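Local coordinates for protein proteasome accessory factor B/C (PafBC) (Paenarthrobacter aurescens, PDB 6SJ9) that probably acts as a transcriptional regulator of the bacterial DNA damage response, combining winged helix-turn-helix modules with WYL domains, at residues P357-H362 with D383-L388; S638-I641 with L647-E650. One frame throughout, in Å; residues are numbered along the deposited sequence.

Contact 1: residues P357-H362 with D383-L388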
loop_
_atom_site.group_PDB
_atom_site.type_symbol
_atom_site.label_atom_id
_atom_site.label_comp_id
_atom_site.label_asym_id
_atom_site.label_seq_id
_atom_site.Cartn_x
_atom_site.Cartn_y
_atom_site.Cartn_z
ATOM N N PRO A 357 15.560 9.384 -3.691
ATOM C CA PRO A 357 16.969 9.596 -4.131
ATOM C C PRO A 357 17.997 9.409 -3.016
ATOM O O PRO A 357 19.121 8.975 -3.302
ATOM C CB PRO A 357 16.979 11.041 -4.661
ATOM C CG PRO A 357 15.569 11.267 -5.129
ATOM C CD PRO A 357 14.687 10.503 -4.093
ATOM N N PHE A 358 17.660 9.734 -1.757
ATOM C CA PHE A 358 18.575 9.450 -0.645
ATOM C C PHE A 358 18.742 7.959 -0.432
ATOM O O PHE A 358 19.865 7.472 -0.283
ATOM C CB PHE A 358 18.057 10.065 0.659
ATOM C CG PHE A 358 18.059 11.541 0.657
ATOM C CD1 PHE A 358 19.244 12.248 0.939
ATOM C CD2 PHE A 358 16.909 12.235 0.337
ATOM C CE1 PHE A 358 19.269 13.632 0.950
ATOM C CE2 PHE A 358 16.921 13.604 0.324
ATOM C CZ PHE A 358 18.103 14.322 0.618
ATOM N N LEU A 359 17.626 7.224 -0.433
ATOM C CA LEU A 359 17.627 5.801 -0.125
ATOM C C LEU A 359 18.451 5.001 -1.125
ATOM O O LEU A 359 19.058 3.985 -0.755
ATOM C CB LEU A 359 16.180 5.286 -0.072
ATOM C CG LEU A 359 15.345 5.618 1.168
ATOM C CD1 LEU A 359 13.853 5.285 0.943
ATOM C CD2 LEU A 359 15.843 4.852 2.415
ATOM N N VAL A 360 18.447 5.405 -2.405
ATOM C CA VAL A 360 19.172 4.658 -3.437
ATOM C C VAL A 360 20.555 5.229 -3.707
ATOM O O VAL A 360 21.305 4.631 -4.487
ATOM C CB VAL A 360 18.435 4.583 -4.802
ATOM C CG1 VAL A 360 17.040 3.984 -4.685
ATOM C CG2 VAL A 360 18.471 5.928 -5.527
ATOM N N HIS A 361 20.872 6.417 -3.194
ATOM C CA HIS A 361 22.220 6.944 -3.367
ATOM C C HIS A 361 23.225 5.993 -2.719
ATOM O O HIS A 361 22.893 5.239 -1.796
ATOM C CB HIS A 361 22.306 8.322 -2.735
ATOM C CG HIS A 361 23.591 9.051 -2.982
ATOM N ND1 HIS A 361 24.659 8.978 -2.109
ATOM C CD2 HIS A 361 23.974 9.879 -3.981
ATOM C CE1 HIS A 361 25.637 9.747 -2.551
ATOM N NE2 HIS A 361 25.247 10.302 -3.686
ATOM N N HIS A 362 24.474 6.036 -3.200
ATOM C CA HIS A 362 25.438 5.050 -2.725
ATOM C C HIS A 362 25.698 5.215 -1.224
ATOM O O HIS A 362 25.935 4.219 -0.536
ATOM C CB HIS A 362 26.740 5.087 -3.571
ATOM C CG HIS A 362 27.617 6.290 -3.353
ATOM N ND1 HIS A 362 27.531 7.431 -4.126
ATOM C CD2 HIS A 362 28.658 6.492 -2.509
ATOM C CE1 HIS A 362 28.428 8.311 -3.716
ATOM N NE2 HIS A 362 29.131 7.763 -2.743
ATOM N N ASP A 383 8.872 7.513 10.832
ATOM C CA ASP A 383 7.522 7.091 10.519
ATOM C C ASP A 383 7.248 7.193 9.005
ATOM O O ASP A 383 6.569 6.336 8.448
ATOM C CB ASP A 383 6.500 7.905 11.309
ATOM C CG ASP A 383 5.195 7.131 11.476
ATOM O OD1 ASP A 383 5.283 5.953 11.886
ATOM O OD2 ASP A 383 4.091 7.661 11.205
ATOM N N ASP A 384 7.749 8.249 8.340
ATOM C CA ASP A 384 7.641 8.326 6.881
ATOM C C ASP A 384 8.230 7.095 6.240
ATOM O O ASP A 384 7.665 6.563 5.301
ATOM C CB ASP A 384 8.376 9.543 6.297
ATOM C CG ASP A 384 7.721 10.865 6.663
ATOM O OD1 ASP A 384 6.527 10.905 7.006
ATOM O OD2 ASP A 384 8.427 11.879 6.577
ATOM N N LEU A 385 9.379 6.629 6.746
ATOM C CA LEU A 385 10.029 5.484 6.129
ATOM C C LEU A 385 9.267 4.207 6.417
ATOM O O LEU A 385 9.205 3.329 5.556
ATOM C CB LEU A 385 11.496 5.361 6.585
ATOM C CG LEU A 385 12.406 6.460 6.058
ATOM C CD1 LEU A 385 13.758 6.489 6.723
ATOM C CD2 LEU A 385 12.611 6.233 4.576
ATOM N N LYS A 386 8.693 4.072 7.627
ATOM C CA LYS A 386 7.895 2.880 7.927
ATOM C C LYS A 386 6.674 2.799 7.008
ATOM O O LYS A 386 6.299 1.717 6.566
ATOM C CB LYS A 386 7.452 2.883 9.405
ATOM C CG LYS A 386 8.611 2.516 10.424
ATOM C CD LYS A 386 8.243 2.957 11.882
ATOM C CE LYS A 386 6.837 2.468 12.376
ATOM N NZ LYS A 386 6.502 3.120 13.713
ATOM N N ILE A 387 6.020 3.931 6.736
ATOM C CA ILE A 387 4.899 3.917 5.795
ATOM C C ILE A 387 5.380 3.478 4.427
ATOM O O ILE A 387 4.748 2.651 3.760
ATOM C CB ILE A 387 4.249 5.311 5.708
ATOM C CG1 ILE A 387 3.540 5.639 7.019
ATOM C CG2 ILE A 387 3.225 5.321 4.508
ATOM C CD1 ILE A 387 3.349 7.111 7.220
ATOM N N LEU A 388 6.535 4.002 4.000
ATOM C CA LEU A 388 6.990 3.780 2.642
ATOM C C LEU A 388 7.519 2.351 2.433
ATOM O O LEU A 388 7.160 1.685 1.448
ATOM C CB LEU A 388 8.097 4.796 2.279
ATOM C CG LEU A 388 8.758 4.613 0.899
ATOM C CD1 LEU A 388 7.683 4.905 -0.147
ATOM C CD2 LEU A 388 9.945 5.571 0.669
#
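L359, near the end of helix 346-360, sets its CD1 methyl against one methyl each of L385 and L388 of helix 378-389, and these three leucines make the whole contact. The two helical segments are well separated, with 9.8 Å between the CA atoms of L359 and L385, and the gap is bridged by methyl groups alone. CD1 of L359 does most of the touching: it lies 4.0 Å from CD2 of L385 and 3.9 Å from CD2 of L388. The other branch, CD2 of L359, is 4.1 Å from CD2 of L385, so that one methyl of L385 rests against both tips of L359.

The two partners come up differently. L385 runs past L359 in the opposite direction, whereas L388 meets it tip to tip. L388 holds CG anti to its backbone N (chi1 175°), and this carries CD2 out to CD1 of L359. At these separations the methyls are in ordinary van der Waals contact, and all three leucines are buried.

D384 also links the two helices, through a salt bridge to R351 and a hydrogen bond to Q348 of helix 346-360. Both helices belong to the PafC helix-turn-helix domain. Strand 410-413 closes over L359 and L385 through V411, with I413 also against L359, as expected where a wing strand packs on the helices of a winged helix-turn-helix; helix 95-118 meets L388 through T99 and L103.

Contact 2: residues S638-I641 with L647-E650; sequences SVRI and LRQE
I641 of strand 639-643 packs against the backbone and first side-chain atoms of R648 on helix 645-659, where the CA atoms of I641 and R648 are 5.1 Å apart. The apolar part of the contact rests on I641, whose CG2 lies 4.0 Å from CB of R648. L628 of helix 627-634 and V588 of strand 586-592 touch both I641 and L647.

Two aliphatic groups rest near backbone carbonyls, with no hydrogen bond between the segments. CD1 of I641 is 4.1 Å from the O of L647. R648 sets CG anti to its backbone N (chi1 172°), and its extended chain passes the carbonyl O of I641, with CG 3.2 Å from that oxygen.

The charged part begins at the guanidinium groups, which lie alongside each other, both side chains pointing the same way. NH2 of R648 sits at the edge of the R640 group, 3.5 Å from its NH2, and the two planes are turned 74° apart. The like charges are probably offset by acceptors beyond the pair: D322 forms a salt bridge with NE of R648, and the carbonyl of P325 accepts from NH1 of R640. With a leucine in place of R648, D322 would probably be left without its salt-bridge partner.

Four antiparallel strands in the order 2-3-1-4, with helices 599-602 and 627-634 in the crossovers, form the ferredoxin-like fold of the WCX domain; helix 645-659 follows its last strand and packs back on the sheet through L647.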
loop_
_atom_site.group_PDB
_atom_site.type_symbol
_atom_site.label_atom_id
_atom_site.label_comp_id
_atom_site.label_asym_id
_atom_site.label_seq_id
_atom_site.Cartn_x
_atom_site.Cartn_y
_atom_site.Cartn_z
ATOM N N SER A 638 -3.495 -10.024 18.916
ATOM C CA SER A 638 -2.995 -8.710 19.291
ATOM C C SER A 638 -4.091 -7.652 19.263
ATOM O O SER A 638 -3.871 -6.520 19.727
ATOM C CB SER A 638 -1.846 -8.319 18.375
ATOM O OG SER A 638 -2.395 -8.047 17.119
ATOM N N VAL A 639 -5.291 -8.021 18.819
ATOM C CA VAL A 639 -6.421 -7.113 18.700
ATOM C C VAL A 639 -7.671 -7.761 19.258
ATOM O O VAL A 639 -7.895 -8.961 19.079
ATOM C CB VAL A 639 -6.705 -6.731 17.239
ATOM C CG1 VAL A 639 -7.697 -5.611 17.218
ATOM C CG2 VAL A 639 -5.438 -6.313 16.549
ATOM N N ARG A 640 -8.509 -6.950 19.893
ATOM C CA ARG A 640 -9.865 -7.341 20.222
ATOM C C ARG A 640 -10.765 -6.130 20.042
ATOM O O ARG A 640 -10.308 -4.979 20.106
ATOM C CB ARG A 640 -9.930 -7.904 21.660
ATOM C CG ARG A 640 -9.531 -6.880 22.743
ATOM C CD ARG A 640 -9.612 -7.459 24.227
ATOM N NE ARG A 640 -10.920 -7.970 24.613
ATOM C CZ ARG A 640 -11.310 -8.175 25.881
ATOM N NH1 ARG A 640 -10.504 -7.894 26.907
ATOM N NH2 ARG A 640 -12.509 -8.685 26.123
ATOM N N ILE A 641 -12.041 -6.394 19.788
ATOM C CA ILE A 641 -13.046 -5.346 19.664
ATOM C C ILE A 641 -13.751 -5.191 21.016
ATOM O O ILE A 641 -14.250 -6.172 21.574
ATOM C CB ILE A 641 -14.051 -5.650 18.543
ATOM C CG1 ILE A 641 -13.338 -5.764 17.206
ATOM C CG2 ILE A 641 -15.052 -4.529 18.429
ATOM C CD1 ILE A 641 -14.169 -6.390 16.172
ATOM N N LEU A 647 -20.617 -5.468 16.818
ATOM C CA LEU A 647 -19.454 -5.827 16.011
ATOM C C LEU A 647 -18.544 -6.798 16.741
ATOM O O LEU A 647 -18.016 -7.729 16.124
ATOM C CB LEU A 647 -18.674 -4.566 15.621
ATOM C CG LEU A 647 -19.364 -3.598 14.664
ATOM C CD1 LEU A 647 -18.408 -2.556 14.164
ATOM C CD2 LEU A 647 -19.898 -4.386 13.490
ATOM N N ARG A 648 -18.412 -6.659 18.067
ATOM C CA ARG A 648 -17.541 -7.577 18.804
ATOM C C ARG A 648 -17.999 -9.027 18.683
ATOM O O ARG A 648 -17.177 -9.933 18.477
ATOM C CB ARG A 648 -17.466 -7.186 20.281
ATOM C CG ARG A 648 -16.729 -8.212 21.123
ATOM C CD ARG A 648 -16.965 -8.001 22.602
ATOM N NE ARG A 648 -16.276 -8.985 23.430
ATOM C CZ ARG A 648 -16.382 -9.050 24.758
ATOM N NH1 ARG A 648 -17.149 -8.186 25.407
ATOM N NH2 ARG A 648 -15.718 -9.977 25.439
ATOM N N GLN A 649 -19.301 -9.270 18.884
ATOM C CA GLN A 649 -19.829 -10.634 18.841
ATOM C C GLN A 649 -19.855 -11.173 17.418
ATOM O O GLN A 649 -19.607 -12.366 17.191
ATOM C CB GLN A 649 -21.231 -10.683 19.453
ATOM C CG GLN A 649 -21.257 -10.328 20.921
ATOM C CD GLN A 649 -22.575 -10.694 21.589
ATOM O OE1 GLN A 649 -23.474 -11.261 20.958
ATOM N NE2 GLN A 649 -22.696 -10.365 22.873
ATOM N N GLU A 650 -20.135 -10.297 16.452
ATOM C CA GLU A 650 -20.109 -10.703 15.057
ATOM C C GLU A 650 -18.707 -11.168 14.654
ATOM O O GLU A 650 -18.572 -12.066 13.815
ATOM C CB GLU A 650 -20.579 -9.534 14.197
ATOM C CG GLU A 650 -20.914 -9.875 12.762
ATOM C CD GLU A 650 -21.325 -8.643 11.956
ATOM O OE1 GLU A 650 -21.730 -7.619 12.562
ATOM O OE2 GLU A 650 -21.266 -8.710 10.709
#

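Overall arrangement
The contacts follow one another along the chain and share no element; their centres are 35 Å apart and their nearest atoms about 15 Å. Contact 1 is wholly buried, joins two helices of the PafC helix-turn-helix domain, and is purely apolar. Contact 2 lies farther from the centre of the chain, 24 Å against 15 Å, and is only partly buried. It joins an edge strand to the helix that follows it within the WCX domain, and mixes an apolar side with a charged one whose arginines reach partners in the 322-325 region. The first thus unites helices separated by a short strand and another helix, the second neighbours across a short connection.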